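Local coordinates for protein polyguluronate lyase (Corynebacterium sp., PDB 1UAI) that probably cleaves poly(alpha-L-guluronate) blocks of alginate as a polysaccharide lyase, using a jelly-roll beta-sandwich scaffold, at residues C4-Q9 / T38-P43; Q55-V60 / S209-V214; T133-T138 / S150-N155; G167-Y172 / I181-S186. All blocks are in the same frame, centred on the assembly; numbering follows the deposited sequence.

In the fold
The four contacts are spread over a jelly-roll beta-sandwich, whose two antiparallel sheets lie face to face. Interaction 1 comes first along the chain; interaction 2 opens next with strand 54-59 and closes last with 211-223. The two touch through Pro43 and Gln55, their centres 16 Å apart; interaction 1 ties loops beside the outer strand 45-47, and interaction 2 zips its two strands together in the same sheet. Interactions 3 and 4 follow one another between those strands. Interaction 4 closes the opposite edge of that sheet, about 29 Å from interaction 2 between centres. Interaction 3 belongs to the other sheet, yet its Ile137 packs against Val171 of interaction 4, joining the sheets across the sandwich.

Interaction 1 (C4-Q9 / T38-P43); sequences CDYPAQ and TFATAP
The ring of Tyr6 lies over the backbone of Thr38. Thr38 CA sits 3.7 Å from the ring centroid and only 7° off the normal, a CH-pi contact made almost squarely on the face. The peptide carbonyl continues the overlap, with Thr38 O 3.3 Å from Tyr6 CE1, while on the same face the methyl CG2 of Thr38 lies near CE2, across the ring from CE1. Tyr6 takes this position with CG anti to its own carbonyl carbon (chi1 -55°), and on the opposite face Asp5 CB lies toward the rim. Ala40 CB comes in at the ring edge and also meets Pro7 CD, 4.0 Å away. A water bridges the two loops, accepting from Ala8 N and donating to Phe39 O. Within 4-9, Gln9 OE1 receives two backbone N-H groups, from Asp5 N at 2.9 Å and from Tyr6 N at 3.0 Å, which steadies the turn that presents the tyrosine. Cys4, disulfide-bonded to Cys51, ties the same turn to the loop before strand 54-59. The two loops are thus joined by dispersion and by a water bridge, a surface clasp that depends on shape more than on charge.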
loop_
_atom_site.group_PDB
_atom_site.type_symbol
_atom_site.label_atom_id
_atom_site.label_comp_id
_atom_site.label_asym_id
_atom_site.label_seq_id
_atom_site.Cartn_x
_atom_site.Cartn_y
_atom_site.Cartn_z
ATOM N N CYS A 4 6.336 14.271 -15.042
ATOM C CA CYS A 4 6.791 14.559 -13.689
ATOM C C CYS A 4 5.876 15.406 -12.809
ATOM O O CYS A 4 6.231 15.705 -11.672
ATOM C CB CYS A 4 8.159 15.242 -13.753
ATOM S SG CYS A 4 9.341 14.513 -14.934
ATOM N N ASP A 5 4.707 15.784 -13.313
ATOM C CA ASP A 5 3.813 16.632 -12.532
ATOM C C ASP A 5 2.796 15.929 -11.637
ATOM O O ASP A 5 2.525 16.391 -10.529
ATOM C CB ASP A 5 3.072 17.607 -13.454
ATOM C CG ASP A 5 4.015 18.499 -14.240
ATOM O OD1 ASP A 5 5.055 18.907 -13.683
ATOM O OD2 ASP A 5 3.708 18.802 -15.410
ATOM N N TYR A 6 2.238 14.817 -12.105
ATOM C CA TYR A 6 1.228 14.101 -11.330
ATOM C C TYR A 6 1.491 12.609 -11.240
ATOM O O TYR A 6 1.970 11.998 -12.192
ATOM C CB TYR A 6 -0.154 14.287 -11.964
ATOM C CG TYR A 6 -0.559 15.723 -12.163
ATOM C CD1 TYR A 6 -0.811 16.551 -11.073
ATOM C CD2 TYR A 6 -0.686 16.259 -13.442
ATOM C CE1 TYR A 6 -1.181 17.878 -11.249
ATOM C CE2 TYR A 6 -1.056 17.587 -13.633
ATOM C CZ TYR A 6 -1.302 18.389 -12.529
ATOM O OH TYR A 6 -1.680 19.700 -12.705
ATOM N N PRO A 7 1.181 11.998 -10.084
ATOM C CA PRO A 7 1.397 10.557 -9.942
ATOM C C PRO A 7 0.713 9.786 -11.077
ATOM O O PRO A 7 1.209 8.750 -11.519
ATOM C CB PRO A 7 0.775 10.263 -8.584
ATOM C CG PRO A 7 1.173 11.471 -7.799
ATOM C CD PRO A 7 0.891 12.613 -8.773
ATOM N N ALA A 8 -0.415 10.307 -11.554
ATOM C CA ALA A 8 -1.171 9.667 -12.630
ATOM C C ALA A 8 -0.416 9.616 -13.959
ATOM O O ALA A 8 -0.865 8.968 -14.902
ATOM C CB ALA A 8 -2.511 10.375 -12.817
ATOM N N GLN A 9 0.716 10.308 -14.037
ATOM C CA GLN A 9 1.526 10.300 -15.253
ATOM C C GLN A 9 2.612 9.229 -15.154
ATOM O O GLN A 9 3.238 8.877 -16.151
ATOM C CB GLN A 9 2.182 11.665 -15.480
ATOM C CG GLN A 9 1.198 12.808 -15.664
ATOM C CD GLN A 9 1.881 14.153 -15.809
ATOM O OE1 GLN A 9 2.793 14.481 -15.055
ATOM N NE2 GLN A 9 1.429 14.947 -16.775
ATOM N N THR A 38 -5.200 14.536 -12.259
ATOM C CA THR A 38 -4.348 15.716 -12.169
ATOM C C THR A 38 -4.250 16.191 -10.723
ATOM O O THR A 38 -4.307 17.386 -10.443
ATOM C CB THR A 38 -4.862 16.868 -13.076
ATOM O OG1 THR A 38 -6.249 17.114 -12.817
ATOM C CG2 THR A 38 -4.681 16.508 -14.543
ATOM N N PHE A 39 -4.087 15.237 -9.809
ATOM C CA PHE A 39 -3.977 15.530 -8.386
ATOM C C PHE A 39 -2.616 15.174 -7.808
ATOM O O PHE A 39 -2.036 14.136 -8.134
ATOM C CB PHE A 39 -5.034 14.761 -7.589
ATOM C CG PHE A 39 -4.902 14.933 -6.099
ATOM C CD1 PHE A 39 -5.259 16.135 -5.496
ATOM C CD2 PHE A 39 -4.371 13.918 -5.306
ATOM C CE1 PHE A 39 -5.087 16.328 -4.128
ATOM C CE2 PHE A 39 -4.194 14.102 -3.935
ATOM C CZ PHE A 39 -4.552 15.311 -3.347
ATOM N N ALA A 40 -2.124 16.042 -6.934
ATOM C CA ALA A 40 -0.861 15.823 -6.245
ATOM C C ALA A 40 -0.875 16.665 -4.981
ATOM O O ALA A 40 -1.476 17.740 -4.951
ATOM C CB ALA A 40 0.316 16.225 -7.127
ATOM N N THR A 41 -0.243 16.164 -3.927
ATOM C CA THR A 41 -0.150 16.905 -2.679
ATOM C C THR A 41 1.168 16.526 -2.011
ATOM O O THR A 41 1.307 15.454 -1.422
ATOM C CB THR A 41 -1.355 16.623 -1.741
ATOM O OG1 THR A 41 -1.218 17.401 -0.546
ATOM C CG2 THR A 41 -1.450 15.144 -1.387
ATOM N N ALA A 42 2.147 17.415 -2.137
ATOM C CA ALA A 42 3.473 17.191 -1.576
ATOM C C ALA A 42 3.472 17.372 -0.065
ATOM O O ALA A 42 2.836 18.286 0.458
ATOM C CB ALA A 42 4.475 18.149 -2.215
ATOM N N PRO A 43 4.210 16.517 0.660
ATOM C CA PRO A 43 5.042 15.404 0.185
ATOM C C PRO A 43 4.340 14.047 0.262
ATOM O O PRO A 43 4.938 13.018 -0.049
ATOM C CB PRO A 43 6.219 15.455 1.141
ATOM C CG PRO A 43 5.520 15.737 2.447
ATOM C CD PRO A 43 4.519 16.822 2.071
HETATM O O HOH W 1 -2.149 11.990 -9.883
#

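Interaction 2 (Q55-V60 / S209-V214); sequences QFRAAV and SNYGQV
Arg57 grips Gln213 side-on: NE and NH2 both donate to the single oxygen OE1 of Gln213, at 2.8 and 2.9 Å respectively. Guanidinium and amide are nearly coplanar, 12° apart, and the bond from NE runs close to the line of the amide C=O. Gln213 NE2 turns to Asn104 OD1 and to a water, which also donates to Gln55 OE1 and has a weak link to Arg57 NH2. The amide of Gln55 stacks on that of Gln213, its own NE2 being held by Pro43 O.

Beneath these groups the strands pair antiparallel. Phe56 and Val214 exchange two backbone hydrogen bonds, as do Ala58 and Gly212, and Val60 N extends the ladder to Asn210 O at 2.9 Å. Arg57-Gln213 and Ala59-Tyr211 are the non-hydrogen-bonded pairs, with side chains on one face of the sheet.

There the guanidinium lies flat on the Tyr211 ring, planes 8° apart and centres 4.0 Å apart, while Arg57 CD rests over the ring face 3.6 Å from the centroid. The bend of the arginine chain at chi3 (-61°) lets it cover the ring and still reach Gln213. Tyr211 also stacks with His105 of strand 95-105. On the other face Phe56 and Val214 pack against Ala194 of the opposing sheet. The hydrogen bonds fix the arginine in its plane and the tyrosine supports it from one face; the charge is probably stabilised by both, although its acceptor is a neutral amide.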
loop_
_atom_site.group_PDB
_atom_site.type_symbol
_atom_site.label_atom_id
_atom_site.label_comp_id
_atom_site.label_asym_id
_atom_site.label_seq_id
_atom_site.Cartn_x
_atom_site.Cartn_y
_atom_site.Cartn_z
ATOM N N GLN A 55 5.779 8.863 -4.967
ATOM C CA GLN A 55 6.158 8.921 -3.564
ATOM C C GLN A 55 4.909 8.988 -2.690
ATOM O O GLN A 55 4.055 9.858 -2.882
ATOM C CB GLN A 55 7.021 10.161 -3.315
ATOM C CG GLN A 55 7.260 10.493 -1.851
ATOM C CD GLN A 55 8.179 11.684 -1.687
ATOM O OE1 GLN A 55 9.322 11.659 -2.143
ATOM N NE2 GLN A 55 7.687 12.738 -1.045
ATOM N N PHE A 56 4.809 8.051 -1.749
ATOM C CA PHE A 56 3.704 7.991 -0.794
ATOM C C PHE A 56 4.335 8.177 0.581
ATOM O O PHE A 56 5.248 7.434 0.950
ATOM C CB PHE A 56 3.025 6.623 -0.817
ATOM C CG PHE A 56 2.276 6.325 -2.081
ATOM C CD1 PHE A 56 0.928 6.649 -2.199
ATOM C CD2 PHE A 56 2.905 5.674 -3.136
ATOM C CE1 PHE A 56 0.215 6.322 -3.350
ATOM C CE2 PHE A 56 2.201 5.342 -4.291
ATOM C CZ PHE A 56 0.851 5.665 -4.398
ATOM N N ARG A 57 3.857 9.159 1.338
ATOM C CA ARG A 57 4.397 9.410 2.669
ATOM C C ARG A 57 3.275 9.615 3.675
ATOM O O ARG A 57 2.297 10.303 3.389
ATOM C CB ARG A 57 5.302 10.648 2.659
ATOM C CG ARG A 57 5.937 10.952 4.015
ATOM C CD ARG A 57 6.754 12.240 4.011
ATOM N NE ARG A 57 7.863 12.190 3.064
ATOM C CZ ARG A 57 8.759 13.160 2.914
ATOM N NH1 ARG A 57 8.677 14.258 3.655
ATOM N NH2 ARG A 57 9.731 13.036 2.020
ATOM N N ALA A 58 3.421 9.001 4.847
ATOM C CA ALA A 58 2.446 9.136 5.924
ATOM C C ALA A 58 3.205 9.227 7.244
ATOM O O ALA A 58 3.902 8.289 7.642
ATOM C CB ALA A 58 1.490 7.947 5.939
ATOM N N ALA A 59 3.072 10.372 7.911
ATOM C CA ALA A 59 3.741 10.621 9.184
ATOM C C ALA A 59 2.916 10.099 10.353
ATOM O O ALA A 59 1.705 9.932 10.243
ATOM C CB ALA A 59 4.006 12.112 9.348
ATOM N N VAL A 60 3.576 9.865 11.483
ATOM C CA VAL A 60 2.900 9.323 12.656
ATOM C C VAL A 60 1.773 10.186 13.211
ATOM O O VAL A 60 0.893 9.682 13.911
ATOM C CB VAL A 60 3.909 9.024 13.794
ATOM C CG1 VAL A 60 4.983 8.069 13.287
ATOM C CG2 VAL A 60 4.533 10.316 14.310
ATOM N N SER A 209 7.711 15.037 10.531
ATOM C CA SER A 209 9.055 14.663 10.087
ATOM C C SER A 209 9.402 13.233 10.516
ATOM O O SER A 209 10.481 12.727 10.209
ATOM C CB SER A 209 10.093 15.636 10.653
ATOM O OG SER A 209 10.143 15.560 12.065
ATOM N N ASN A 210 8.476 12.604 11.235
ATOM C CA ASN A 210 8.616 11.228 11.719
ATOM C C ASN A 210 7.628 10.462 10.846
ATOM O O ASN A 210 6.423 10.487 11.098
ATOM C CB ASN A 210 8.207 11.175 13.193
ATOM C CG ASN A 210 8.335 9.795 13.791
ATOM O OD1 ASN A 210 8.690 8.834 13.108
ATOM N ND2 ASN A 210 8.037 9.684 15.080
ATOM N N TYR A 211 8.137 9.768 9.831
ATOM C CA TYR A 211 7.241 9.122 8.882
ATOM C C TYR A 211 7.716 7.868 8.175
ATOM O O TYR A 211 8.892 7.499 8.209
ATOM C CB TYR A 211 6.890 10.151 7.803
ATOM C CG TYR A 211 8.104 10.620 7.009
ATOM C CD1 TYR A 211 8.581 9.890 5.915
ATOM C CD2 TYR A 211 8.790 11.782 7.368
ATOM C CE1 TYR A 211 9.706 10.309 5.198
ATOM C CE2 TYR A 211 9.917 12.208 6.660
ATOM C CZ TYR A 211 10.369 11.469 5.577
ATOM O OH TYR A 211 11.473 11.898 4.874
ATOM N N GLY A 212 6.753 7.233 7.518
ATOM C CA GLY A 212 7.018 6.071 6.705
ATOM C C GLY A 212 6.816 6.554 5.276
ATOM O O GLY A 212 5.950 7.397 5.014
ATOM N N GLN A 213 7.625 6.052 4.352
ATOM C CA GLN A 213 7.506 6.439 2.953
ATOM C C GLN A 213 7.825 5.265 2.048
ATOM O O GLN A 213 8.747 4.491 2.315
ATOM C CB GLN A 213 8.449 7.598 2.622
ATOM C CG GLN A 213 8.443 7.987 1.145
ATOM C CD GLN A 213 9.293 9.207 0.862
ATOM O OE1 GLN A 213 9.042 10.286 1.396
ATOM N NE2 GLN A 213 10.306 9.043 0.019
ATOM N N VAL A 214 7.043 5.149 0.981
ATOM C CA VAL A 214 7.201 4.100 -0.014
ATOM C C VAL A 214 7.158 4.745 -1.398
ATOM O O VAL A 214 6.405 5.694 -1.622
ATOM C CB VAL A 214 6.044 3.069 0.069
ATOM C CG1 VAL A 214 6.110 2.103 -1.103
ATOM C CG2 VAL A 214 6.110 2.313 1.383
HETATM O O HOH W 2 11.800 11.612 0.010
#

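Interaction 3 (T133-T138 / S150-N155); sequences TSLYIT and SDYKLN
Thr133 meets the 150-155 loop with both its hydroxyl and its backbone carbonyl. The hydroxyl OG1 donates to Ser150 O at 2.8 Å, approaching from above the carbonyl plane, 43° out of it. This reach comes from a chi1 of 63°, which sets OG1 between the backbone N and the carbonyl carbon; the same rotation carries the methyl CG2 to 3.7 Å from Tyr152 O. Thr133 O in turn accepts from Tyr152 N at 2.8 Å, the donor slightly tilted from the carbonyl plane. One residue therefore gives to Ser150 and receives from Tyr152, holding the loop just after strand 144-149 against the start of strand 134-139.

Ser134 adds a lighter touch, its OG 3.6 Å from Ser150 CA and also near Ser150 CB.

In Tyr152, CG is opposite the backbone N (chi1 177°), which sends the ring away from strand 134-139, so that CB makes the nearest approach to Leu135, 4.3 Å from its CB, with Leu135 CD2 lying obliquely beside the ring. The hydroxyl reaches Thr156 O and Phe103 N, and the ring meets Phe103 edge-to-face, while Leu135 also packs on Phe103 and on Tyr173 of strand 168-173. The polar bonds are made at the exposed end of the contact, and the apolar groups turn inward: two short hydrogen bonds at the sheet margin hold the loop where the tyrosine turns into the interior of the sandwich.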
loop_
_atom_site.group_PDB
_atom_site.type_symbol
_atom_site.label_atom_id
_atom_site.label_comp_id
_atom_site.label_asym_id
_atom_site.label_seq_id
_atom_site.Cartn_x
_atom_site.Cartn_y
_atom_site.Cartn_z
ATOM N N THR A 133 14.741 -3.896 9.110
ATOM C CA THR A 133 15.310 -4.454 7.889
ATOM C C THR A 133 14.681 -5.817 7.606
ATOM O O THR A 133 15.137 -6.548 6.729
ATOM C CB THR A 133 16.847 -4.627 7.980
ATOM O OG1 THR A 133 17.171 -5.568 9.009
ATOM C CG2 THR A 133 17.513 -3.297 8.291
ATOM N N SER A 134 13.630 -6.153 8.349
ATOM C CA SER A 134 12.948 -7.425 8.164
ATOM C C SER A 134 11.629 -7.236 7.438
ATOM O O SER A 134 10.700 -6.617 7.959
ATOM C CB SER A 134 12.708 -8.107 9.513
ATOM O OG SER A 134 13.927 -8.566 10.070
ATOM N N LEU A 135 11.570 -7.767 6.222
ATOM C CA LEU A 135 10.379 -7.687 5.388
ATOM C C LEU A 135 9.598 -8.987 5.533
ATOM O O LEU A 135 10.153 -10.075 5.367
ATOM C CB LEU A 135 10.777 -7.482 3.925
ATOM C CG LEU A 135 9.638 -7.462 2.906
ATOM C CD1 LEU A 135 8.681 -6.315 3.208
ATOM C CD2 LEU A 135 10.219 -7.327 1.510
ATOM N N TYR A 136 8.310 -8.863 5.838
ATOM C CA TYR A 136 7.437 -10.016 6.026
ATOM C C TYR A 136 6.229 -10.004 5.115
ATOM O O TYR A 136 5.810 -8.954 4.623
ATOM C CB TYR A 136 6.856 -10.028 7.439
ATOM C CG TYR A 136 7.849 -10.050 8.561
ATOM C CD1 TYR A 136 8.273 -11.252 9.114
ATOM C CD2 TYR A 136 8.346 -8.863 9.096
ATOM C CE1 TYR A 136 9.163 -11.276 10.179
ATOM C CE2 TYR A 136 9.239 -8.875 10.156
ATOM C CZ TYR A 136 9.642 -10.083 10.695
ATOM O OH TYR A 136 10.516 -10.093 11.759
ATOM N N ILE A 137 5.680 -11.196 4.912
ATOM C CA ILE A 137 4.419 -11.359 4.208
ATOM C C ILE A 137 3.565 -11.811 5.390
ATOM O O ILE A 137 3.872 -12.812 6.049
ATOM C CB ILE A 137 4.422 -12.476 3.149
ATOM C CG1 ILE A 137 5.427 -12.153 2.043
ATOM C CG2 ILE A 137 3.008 -12.640 2.580
ATOM C CD1 ILE A 137 5.225 -10.810 1.403
ATOM N N THR A 138 2.516 -11.056 5.682
ATOM C CA THR A 138 1.655 -11.362 6.812
ATOM C C THR A 138 0.503 -12.282 6.439
ATOM O O THR A 138 0.282 -12.587 5.269
ATOM C CB THR A 138 1.055 -10.075 7.386
ATOM O OG1 THR A 138 0.133 -9.529 6.436
ATOM C CG2 THR A 138 2.150 -9.049 7.666
ATOM N N SER A 150 15.705 -10.670 6.276
ATOM C CA SER A 150 16.033 -9.865 7.447
ATOM C C SER A 150 17.086 -8.851 7.012
ATOM O O SER A 150 17.641 -8.119 7.832
ATOM C CB SER A 150 16.604 -10.750 8.556
ATOM O OG SER A 150 17.767 -11.431 8.112
ATOM N N ASP A 151 17.339 -8.805 5.708
ATOM C CA ASP A 151 18.343 -7.915 5.150
ATOM C C ASP A 151 17.782 -6.975 4.081
ATOM O O ASP A 151 18.424 -6.737 3.055
ATOM C CB ASP A 151 19.489 -8.772 4.589
ATOM C CG ASP A 151 20.718 -7.964 4.218
ATOM O OD1 ASP A 151 21.025 -6.968 4.903
ATOM O OD2 ASP A 151 21.398 -8.346 3.241
ATOM N N TYR A 152 16.581 -6.445 4.312
ATOM C CA TYR A 152 15.997 -5.504 3.362
ATOM C C TYR A 152 16.654 -4.152 3.600
ATOM O O TYR A 152 16.633 -3.626 4.715
ATOM C CB TYR A 152 14.485 -5.344 3.541
ATOM C CG TYR A 152 13.945 -4.306 2.583
ATOM C CD1 TYR A 152 13.767 -4.607 1.232
ATOM C CD2 TYR A 152 13.752 -2.986 2.994
ATOM C CE1 TYR A 152 13.422 -3.619 0.312
ATOM C CE2 TYR A 152 13.412 -1.990 2.081
ATOM C CZ TYR A 152 13.254 -2.312 0.744
ATOM O OH TYR A 152 12.966 -1.315 -0.159
ATOM N N LYS A 153 17.220 -3.586 2.542
ATOM C CA LYS A 153 17.903 -2.306 2.632
ATOM C C LYS A 153 17.031 -1.191 2.074
ATOM O O LYS A 153 16.535 -1.283 0.952
ATOM C CB LYS A 153 19.230 -2.401 1.880
ATOM C CG LYS A 153 20.093 -3.538 2.414
ATOM C CD LYS A 153 21.292 -3.844 1.540
ATOM C CE LYS A 153 22.084 -5.007 2.126
ATOM N NZ LYS A 153 23.242 -5.397 1.279
ATOM N N LEU A 154 16.833 -0.145 2.869
ATOM C CA LEU A 154 16.008 0.973 2.440
ATOM C C LEU A 154 16.397 1.464 1.053
ATOM O O LEU A 154 17.578 1.520 0.698
ATOM C CB LEU A 154 16.094 2.127 3.444
ATOM C CG LEU A 154 15.441 1.899 4.812
ATOM C CD1 LEU A 154 15.613 3.148 5.664
ATOM C CD2 LEU A 154 13.965 1.574 4.640
ATOM N N ASN A 155 15.369 1.799 0.280
ATOM C CA ASN A 155 15.493 2.304 -1.081
ATOM C C ASN A 155 15.770 1.244 -2.136
ATOM O O ASN A 155 15.999 1.567 -3.300
ATOM C CB ASN A 155 16.544 3.415 -1.141
ATOM C CG ASN A 155 16.217 4.553 -0.201
ATOM O OD1 ASN A 155 15.069 4.995 -0.125
ATOM N ND2 ASN A 155 17.218 5.030 0.527
#

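Interaction 4 (G167-Y172 / I181-S186); sequences GKIKVY and ISHTSS
Ile169 and Ile181 face each other as an antiparallel hydrogen-bonded pair and bury much of the surface between the two strands. Ile169 N donates to Ile181 O and Ile181 N to Ile169 O, each at 2.8 Å, and Ile169 CB lies 4.3 Å from Ile181 CB. In Ile169 the branch CG1, set anti to the carbonyl carbon (chi1 -59°), carries CD1 along to His183, where it lies 3.6 Å from CB and also touches the ring carbons CG and CD2. The imidazole is held by Asn188 through NE2. Gly167, the next large contributor, accepts through its O from His183 N at 3.0 Å in a nearly straight bond (N-H...O 176°), its CA also lying against His183 O. On the other face, exposed, Lys168 is bent at chi2 and its NZ donates to Ser182 OG at 2.6 Å. The pairing closes the open end of the hairpin formed by strands 168-173 and 176-182, the latter outermost in its sheet. Its apolar face looks onto strand 124-131 of the opposing sheet, where Ile169 and His183 touch Val125 and Ile181 touches Thr126, while strand 158-165 flanks the hairpin on the inner side.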
loop_
_atom_site.group_PDB
_atom_site.type_symbol
_atom_site.label_atom_id
_atom_site.label_comp_id
_atom_site.label_asym_id
_atom_site.label_seq_id
_atom_site.Cartn_x
_atom_site.Cartn_y
_atom_site.Cartn_z
ATOM N N GLY A 167 -9.144 -20.386 -4.162
ATOM C CA GLY A 167 -9.134 -20.314 -2.712
ATOM C C GLY A 167 -7.746 -20.254 -2.105
ATOM O O GLY A 167 -7.562 -20.576 -0.930
ATOM N N LYS A 168 -6.768 -19.839 -2.901
ATOM C CA LYS A 168 -5.391 -19.743 -2.434
ATOM C C LYS A 168 -4.749 -18.440 -2.887
ATOM O O LYS A 168 -5.014 -17.957 -3.986
ATOM C CB LYS A 168 -4.559 -20.907 -2.980
ATOM C CG LYS A 168 -5.056 -22.292 -2.597
ATOM C CD LYS A 168 -4.851 -22.567 -1.119
ATOM C CE LYS A 168 -5.237 -23.996 -0.775
ATOM N NZ LYS A 168 -4.999 -24.316 0.659
ATOM N N ILE A 169 -3.901 -17.881 -2.031
ATOM C CA ILE A 169 -3.179 -16.659 -2.353
ATOM C C ILE A 169 -1.695 -17.012 -2.424
ATOM O O ILE A 169 -1.116 -17.469 -1.439
ATOM C CB ILE A 169 -3.356 -15.574 -1.266
ATOM C CG1 ILE A 169 -4.837 -15.224 -1.093
ATOM C CG2 ILE A 169 -2.549 -14.335 -1.644
ATOM C CD1 ILE A 169 -5.109 -14.288 0.076
ATOM N N LYS A 170 -1.095 -16.823 -3.592
ATOM C CA LYS A 170 0.329 -17.082 -3.782
ATOM C C LYS A 170 1.007 -15.717 -3.738
ATOM O O LYS A 170 0.615 -14.811 -4.474
ATOM C CB LYS A 170 0.577 -17.732 -5.143
ATOM C CG LYS A 170 -0.074 -19.091 -5.331
ATOM C CD LYS A 170 0.637 -20.161 -4.530
ATOM C CE LYS A 170 0.124 -21.546 -4.887
ATOM N NZ LYS A 170 0.931 -22.609 -4.226
ATOM N N VAL A 171 2.012 -15.569 -2.880
ATOM C CA VAL A 171 2.714 -14.297 -2.742
ATOM C C VAL A 171 4.175 -14.458 -3.149
ATOM O O VAL A 171 4.880 -15.323 -2.628
ATOM C CB VAL A 171 2.635 -13.777 -1.292
ATOM C CG1 VAL A 171 3.115 -12.337 -1.232
ATOM C CG2 VAL A 171 1.206 -13.888 -0.777
ATOM N N TYR A 172 4.617 -13.611 -4.075
ATOM C CA TYR A 172 5.977 -13.660 -4.608
ATOM C C TYR A 172 6.797 -12.413 -4.302
ATOM O O TYR A 172 6.260 -11.310 -4.192
ATOM C CB TYR A 172 5.928 -13.822 -6.131
ATOM C CG TYR A 172 5.160 -15.027 -6.611
ATOM C CD1 TYR A 172 5.820 -16.198 -6.972
ATOM C CD2 TYR A 172 3.769 -14.998 -6.700
ATOM C CE1 TYR A 172 5.116 -17.315 -7.410
ATOM C CE2 TYR A 172 3.054 -16.107 -7.136
ATOM C CZ TYR A 172 3.734 -17.262 -7.489
ATOM O OH TYR A 172 3.034 -18.369 -7.909
ATOM N N ILE A 181 -1.292 -18.874 0.994
ATOM C CA ILE A 181 -2.265 -18.716 2.063
ATOM C C ILE A 181 -3.669 -19.125 1.639
ATOM O O ILE A 181 -4.159 -18.694 0.597
ATOM C CB ILE A 181 -2.287 -17.243 2.538
ATOM C CG1 ILE A 181 -0.914 -16.870 3.105
ATOM C CG2 ILE A 181 -3.383 -17.033 3.574
ATOM C CD1 ILE A 181 -0.744 -15.393 3.394
ATOM N N SER A 182 -4.308 -19.963 2.447
ATOM C CA SER A 182 -5.668 -20.400 2.162
ATOM C C SER A 182 -6.597 -19.230 2.463
ATOM O O SER A 182 -6.534 -18.636 3.539
ATOM C CB SER A 182 -6.038 -21.605 3.029
ATOM O OG SER A 182 -5.237 -22.728 2.709
ATOM N N HIS A 183 -7.457 -18.900 1.506
ATOM C CA HIS A 183 -8.386 -17.786 1.656
ATOM C C HIS A 183 -9.562 -18.026 0.716
ATOM O O HIS A 183 -9.381 -18.116 -0.496
ATOM C CB HIS A 183 -7.673 -16.484 1.294
ATOM C CG HIS A 183 -8.495 -15.254 1.521
ATOM N ND1 HIS A 183 -8.925 -14.866 2.771
ATOM C CD2 HIS A 183 -8.950 -14.318 0.656
ATOM C CE1 HIS A 183 -9.609 -13.740 2.667
ATOM N NE2 HIS A 183 -9.639 -13.387 1.394
ATOM N N THR A 184 -10.767 -18.114 1.271
ATOM C CA THR A 184 -11.951 -18.388 0.462
ATOM C C THR A 184 -13.044 -17.326 0.486
ATOM O O THR A 184 -14.058 -17.464 -0.196
ATOM C CB THR A 184 -12.589 -19.726 0.878
ATOM O OG1 THR A 184 -12.955 -19.672 2.262
ATOM C CG2 THR A 184 -11.609 -20.869 0.661
ATOM N N SER A 185 -12.852 -16.267 1.263
ATOM C CA SER A 185 -13.863 -15.222 1.328
ATOM C C SER A 185 -13.818 -14.350 0.081
ATOM O O SER A 185 -12.809 -14.309 -0.625
ATOM C CB SER A 185 -13.652 -14.351 2.568
ATOM O OG SER A 185 -12.443 -13.621 2.478
ATOM N N SER A 186 -14.926 -13.669 -0.197
ATOM C CA SER A 186 -15.008 -12.768 -1.337
ATOM C C SER A 186 -14.868 -11.350 -0.794
ATOM O O SER A 186 -14.487 -11.167 0.362
ATOM C CB SER A 186 -16.349 -12.936 -2.058
ATOM O OG SER A 186 -16.450 -14.222 -2.644
#